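PDB 6Z16: multisubunit Na+/H+ antiporter, A subunit from Anoxybacillus flavithermus, which probably exchanges sodium ions for protons across the cell membrane as the large antiporter-like subunit of a multisubunit Mrp-type complex. Local coordinates for residues 168-180 and 263-277. Residues are numbered along the deposited sequence; the frame is centred on the assembly and turned at random.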
loop_
_atom_site.group_PDB
_atom_site.type_symbol
_atom_site.label_atom_id
_atom_site.label_comp_id
_atom_site.label_asym_id
_atom_site.label_seq_id
_atom_site.Cartn_x
_atom_site.Cartn_y
_atom_site.Cartn_z
ATOM N N LEU A 168 70.113 -39.919 -46.567
ATOM C CA LEU A 168 70.820 -40.438 -45.399
ATOM C C LEU A 168 72.318 -40.537 -45.657
ATOM O O LEU A 168 73.124 -40.274 -44.753
ATOM C CB LEU A 168 70.249 -41.794 -44.999
ATOM C CG LEU A 168 68.833 -41.761 -44.440
ATOM C CD1 LEU A 168 68.351 -43.164 -44.183
ATOM C CD2 LEU A 168 68.792 -40.936 -43.172
ATOM N N THR A 169 72.695 -40.902 -46.888
ATOM C CA THR A 169 74.093 -40.870 -47.312
ATOM C C THR A 169 74.690 -39.477 -47.175
ATOM O O THR A 169 75.785 -39.307 -46.620
ATOM C CB THR A 169 74.194 -41.355 -48.757
ATOM O OG1 THR A 169 73.931 -42.759 -48.813
ATOM C CG2 THR A 169 75.537 -41.043 -49.355
ATOM N N SER A 170 73.959 -38.465 -47.650
ATOM C CA SER A 170 74.455 -37.091 -47.589
ATOM C C SER A 170 74.624 -36.605 -46.151
ATOM O O SER A 170 75.637 -35.976 -45.819
ATOM C CB SER A 170 73.517 -36.166 -48.352
ATOM O OG SER A 170 73.985 -34.836 -48.291
ATOM N N ILE A 171 73.670 -36.928 -45.272
ATOM C CA ILE A 171 73.744 -36.450 -43.889
ATOM C C ILE A 171 74.848 -37.169 -43.116
ATOM O O ILE A 171 75.602 -36.543 -42.356
ATOM C CB ILE A 171 72.373 -36.595 -43.203
ATOM C CG1 ILE A 171 71.334 -35.742 -43.919
ATOM C CG2 ILE A 171 72.435 -36.157 -41.756
ATOM C CD1 ILE A 171 69.928 -36.065 -43.523
ATOM N N SER A 172 74.981 -38.487 -43.312
ATOM C CA SER A 172 76.028 -39.241 -42.627
ATOM C C SER A 172 77.419 -38.831 -43.100
ATOM O O SER A 172 78.360 -38.770 -42.300
ATOM C CB SER A 172 75.801 -40.733 -42.832
ATOM O OG SER A 172 75.840 -41.053 -44.207
ATOM N N SER A 173 77.559 -38.502 -44.386
ATOM C CA SER A 173 78.835 -38.005 -44.883
ATOM C C SER A 173 79.145 -36.616 -44.347
ATOM O O SER A 173 80.306 -36.314 -44.046
ATOM C CB SER A 173 78.823 -38.001 -46.401
ATOM O OG SER A 173 77.830 -37.123 -46.899
ATOM N N PHE A 174 78.122 -35.757 -44.241
ATOM C CA PHE A 174 78.264 -34.464 -43.573
ATOM C C PHE A 174 78.755 -34.614 -42.141
ATOM O O PHE A 174 79.569 -33.813 -41.669
ATOM C CB PHE A 174 76.925 -33.727 -43.603
ATOM C CG PHE A 174 76.861 -32.543 -42.685
ATOM C CD1 PHE A 174 77.545 -31.380 -42.979
ATOM C CD2 PHE A 174 76.103 -32.596 -41.528
ATOM C CE1 PHE A 174 77.486 -30.291 -42.129
ATOM C CE2 PHE A 174 76.043 -31.518 -40.672
ATOM C CZ PHE A 174 76.732 -30.361 -40.974
ATOM N N LEU A 175 78.269 -35.634 -41.436
ATOM C CA LEU A 175 78.735 -35.878 -40.074
ATOM C C LEU A 175 80.171 -36.388 -40.052
ATOM O O LEU A 175 80.955 -36.009 -39.175
ATOM C CB LEU A 175 77.808 -36.870 -39.383
ATOM C CG LEU A 175 76.420 -36.343 -39.057
ATOM C CD1 LEU A 175 75.526 -37.472 -38.620
ATOM C CD2 LEU A 175 76.543 -35.308 -37.967
ATOM N N LEU A 176 80.534 -37.245 -41.010
ATOM C CA LEU A 176 81.866 -37.846 -41.012
ATOM C C LEU A 176 82.961 -36.867 -41.413
ATOM O O LEU A 176 84.095 -37.000 -40.943
ATOM C CB LEU A 176 81.890 -39.060 -41.933
ATOM C CG LEU A 176 81.297 -40.335 -41.360
ATOM C CD1 LEU A 176 81.113 -41.355 -42.440
ATOM C CD2 LEU A 176 82.257 -40.851 -40.320
ATOM N N ILE A 177 82.659 -35.897 -42.281
ATOM C CA ILE A 177 83.677 -34.932 -42.698
ATOM C C ILE A 177 84.062 -34.000 -41.551
ATOM O O ILE A 177 85.238 -33.656 -41.387
ATOM C CB ILE A 177 83.185 -34.165 -43.943
ATOM C CG1 ILE A 177 83.086 -35.118 -45.125
ATOM C CG2 ILE A 177 84.122 -33.049 -44.328
ATOM C CD1 ILE A 177 82.338 -34.560 -46.290
ATOM N N ALA A 178 83.109 -33.640 -40.696
ATOM C CA ALA A 178 83.351 -32.718 -39.590
ATOM C C ALA A 178 83.606 -33.446 -38.282
ATOM O O ALA A 178 83.110 -33.021 -37.236
ATOM C CB ALA A 178 82.185 -31.756 -39.434
ATOM N N TYR A 179 84.345 -34.561 -38.333
ATOM C CA TYR A 179 84.561 -35.402 -37.157
ATOM C C TYR A 179 85.321 -34.665 -36.063
ATOM O O TYR A 179 85.064 -34.875 -34.874
ATOM C CB TYR A 179 85.303 -36.675 -37.559
ATOM C CG TYR A 179 85.611 -37.601 -36.408
ATOM C CD1 TYR A 179 84.621 -38.381 -35.836
ATOM C CD2 TYR A 179 86.898 -37.694 -35.896
ATOM C CE1 TYR A 179 84.902 -39.220 -34.784
ATOM C CE2 TYR A 179 87.186 -38.527 -34.845
ATOM C CZ TYR A 179 86.184 -39.290 -34.296
ATOM O OH TYR A 179 86.468 -40.127 -33.250
ATOM N N TRP A 180 86.256 -33.805 -36.437
ATOM C CA TRP A 180 86.876 -32.889 -35.486
ATOM C C TRP A 180 86.146 -31.560 -35.618
ATOM O O TRP A 180 86.470 -30.739 -36.471
ATOM C CB TRP A 180 88.366 -32.726 -35.743
ATOM C CG TRP A 180 89.188 -33.935 -35.469
ATOM C CD1 TRP A 180 89.626 -34.366 -34.254
ATOM C CD2 TRP A 180 89.745 -34.828 -36.434
ATOM N NE1 TRP A 180 90.383 -35.498 -34.397
ATOM C CE2 TRP A 180 90.476 -35.800 -35.729
ATOM C CE3 TRP A 180 89.683 -34.910 -37.826
ATOM C CZ2 TRP A 180 91.141 -36.839 -36.367
ATOM C CZ3 TRP A 180 90.343 -35.941 -38.457
ATOM C CH2 TRP A 180 91.061 -36.894 -37.729
ATOM N N GLU A 263 89.669 -32.933 -45.012
ATOM C CA GLU A 263 89.980 -32.716 -43.607
ATOM C C GLU A 263 89.317 -33.744 -42.710
ATOM O O GLU A 263 89.381 -33.621 -41.484
ATOM C CB GLU A 263 89.578 -31.304 -43.185
ATOM C CG GLU A 263 90.399 -30.230 -43.863
ATOM C CD GLU A 263 91.857 -30.269 -43.457
ATOM O OE1 GLU A 263 92.143 -30.582 -42.284
ATOM O OE2 GLU A 263 92.722 -30.002 -44.318
ATOM N N ALA A 264 88.708 -34.763 -43.299
ATOM C CA ALA A 264 88.112 -35.873 -42.582
ATOM C C ALA A 264 89.209 -36.754 -41.989
ATOM O O ALA A 264 90.396 -36.547 -42.247
ATOM C CB ALA A 264 87.220 -36.651 -43.549
ATOM N N PRO A 265 88.861 -37.740 -41.159
ATOM C CA PRO A 265 89.821 -38.814 -40.894
ATOM C C PRO A 265 90.119 -39.602 -42.159
ATOM O O PRO A 265 89.309 -39.668 -43.086
ATOM C CB PRO A 265 89.109 -39.679 -39.851
ATOM C CG PRO A 265 88.221 -38.743 -39.155
ATOM C CD PRO A 265 87.745 -37.779 -40.191
ATOM N N THR A 266 91.314 -40.184 -42.190
ATOM C CA THR A 266 91.768 -40.904 -43.377
ATOM C C THR A 266 90.940 -42.147 -43.736
ATOM O O THR A 266 90.744 -42.375 -44.944
ATOM C CB THR A 266 93.260 -41.230 -43.208
ATOM O OG1 THR A 266 93.968 -40.032 -42.873
ATOM C CG2 THR A 266 93.855 -41.764 -44.489
ATOM N N PRO A 267 90.420 -42.972 -42.796
ATOM C CA PRO A 267 89.462 -44.011 -43.228
ATOM C C PRO A 267 88.190 -43.469 -43.859
ATOM O O PRO A 267 87.657 -44.092 -44.788
ATOM C CB PRO A 267 89.154 -44.760 -41.929
ATOM C CG PRO A 267 90.332 -44.586 -41.121
ATOM C CD PRO A 267 90.831 -43.223 -41.396
ATOM N N VAL A 268 87.704 -42.319 -43.381
ATOM C CA VAL A 268 86.551 -41.663 -43.993
ATOM C C VAL A 268 86.874 -41.259 -45.423
ATOM O O VAL A 268 86.086 -41.504 -46.347
ATOM C CB VAL A 268 86.125 -40.442 -43.158
ATOM C CG1 VAL A 268 84.991 -39.701 -43.832
ATOM C CG2 VAL A 268 85.747 -40.861 -41.767
ATOM N N SER A 269 88.058 -40.663 -45.618
ATOM C CA SER A 269 88.511 -40.241 -46.941
ATOM C C SER A 269 88.592 -41.420 -47.895
ATOM O O SER A 269 87.971 -41.395 -48.962
ATOM C CB SER A 269 89.869 -39.549 -46.834
ATOM O OG SER A 269 89.780 -38.347 -46.094
ATOM N N ALA A 270 89.264 -42.495 -47.461
ATOM C CA ALA A 270 89.417 -43.714 -48.252
ATOM C C ALA A 270 88.072 -44.295 -48.659
ATOM O O ALA A 270 87.746 -44.337 -49.848
ATOM C CB ALA A 270 90.221 -44.746 -47.462
ATOM N N TYR A 271 87.233 -44.621 -47.673
ATOM C CA TYR A 271 85.976 -45.321 -47.925
ATOM C C TYR A 271 84.997 -44.468 -48.726
ATOM O O TYR A 271 84.559 -44.865 -49.820
ATOM C CB TYR A 271 85.376 -45.744 -46.585
ATOM C CG TYR A 271 84.109 -46.538 -46.662
ATOM C CD1 TYR A 271 84.085 -47.757 -47.298
ATOM C CD2 TYR A 271 82.961 -46.118 -46.013
ATOM C CE1 TYR A 271 82.939 -48.502 -47.353
ATOM C CE2 TYR A 271 81.809 -46.872 -46.055
ATOM C CZ TYR A 271 81.811 -48.064 -46.732
ATOM O OH TYR A 271 80.680 -48.838 -46.798
ATOM N N LEU A 272 84.699 -43.262 -48.227
ATOM C CA LEU A 272 83.688 -42.408 -48.840
ATOM C C LEU A 272 84.142 -41.888 -50.195
ATOM O O LEU A 272 83.412 -41.998 -51.187
ATOM C CB LEU A 272 83.358 -41.239 -47.908
ATOM C CG LEU A 272 82.347 -41.409 -46.769
ATOM C CD1 LEU A 272 82.869 -42.253 -45.623
ATOM C CD2 LEU A 272 81.925 -40.052 -46.262
ATOM N N HIS A 273 85.341 -41.316 -50.266
ATOM C CA HIS A 273 85.780 -40.652 -51.470
ATOM C C HIS A 273 86.664 -41.552 -52.319
ATOM O O HIS A 273 87.459 -41.055 -53.121
ATOM C CB HIS A 273 86.490 -39.360 -51.080
ATOM C CG HIS A 273 85.785 -38.632 -49.979
ATOM N ND1 HIS A 273 84.499 -38.153 -50.106
ATOM C CD2 HIS A 273 86.183 -38.307 -48.727
ATOM C CE1 HIS A 273 84.135 -37.570 -48.978
ATOM N NE2 HIS A 273 85.142 -37.643 -48.126
ATOM N N SER A 274 86.568 -42.864 -52.128
ATOM C CA SER A 274 87.090 -43.816 -53.087
ATOM C C SER A 274 86.020 -44.746 -53.625
ATOM O O SER A 274 85.957 -44.956 -54.839
ATOM C CB SER A 274 88.204 -44.636 -52.437
ATOM O OG SER A 274 89.244 -43.782 -52.017
ATOM N N ALA A 275 85.177 -45.324 -52.766
ATOM C CA ALA A 275 84.405 -46.470 -53.211
ATOM C C ALA A 275 82.896 -46.326 -53.127
ATOM O O ALA A 275 82.198 -47.042 -53.850
ATOM C CB ALA A 275 84.810 -47.716 -52.419
ATOM N N THR A 276 82.363 -45.453 -52.278
ATOM C CA THR A 276 80.935 -45.501 -51.988
ATOM C C THR A 276 80.161 -44.266 -52.426
ATOM O O THR A 276 79.239 -44.391 -53.237
ATOM C CB THR A 276 80.750 -45.746 -50.494
ATOM O OG1 THR A 276 81.555 -44.810 -49.773
ATOM C CG2 THR A 276 81.158 -47.154 -50.142
ATOM N N MET A 277 80.493 -43.076 -51.925
ATOM C CA MET A 277 79.587 -41.954 -52.142
ATOM C C MET A 277 79.798 -41.308 -53.500
ATOM O O MET A 277 78.828 -41.015 -54.208
ATOM C CB MET A 277 79.733 -40.918 -51.036
ATOM C CG MET A 277 78.818 -39.732 -51.237
ATOM S SD MET A 277 78.930 -38.548 -49.914
ATOM C CE MET A 277 80.626 -38.033 -50.100
#
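Pro265, Leu176 and Ile177 bury the most surface where helices 159-177 and 266-276 pack. The axes of segments 168-177 and 266-276 run roughly antiparallel, at 152°, and approach to 10.6 Å; contact is by packing, with no hydrogen bond between the segments. Pro265, at the N-cap position of its helix, sits against two aromatic side chains. Its CG lies 3.6 Å from Trp180 CZ3 and 3.7 Å from Tyr179 CD2, while Tyr179 also lays CD2 over the centre of one face of the indole. Replacing Trp180 by an alanine is likely to leave Pro265 CG and Tyr179 CD2 without the indole they pack against and to forfeit the cation-pi contact with Arg183. One turn back, Leu176 has CG anti to its carbonyl carbon (chi1 -79°), which brings CD1 to 3.7 Å from Leu272 CD1, while its CB meets Val268 CG1. Ile177 O lies 3.8 Å from Ala264 CA; its CB points away, its side chain touches Ser193 of helix 184-214, and CD1 reaches the edge of the His273 ring, 4.4 Å from CE1. Farther along, Met277 SD rests 3.5 Å from Ser173 OG. This is buried helix-helix packing within the antiporter-like transmembrane domain shared with complex I, in which the start of helix 266-276 meets the end of helix 159-177.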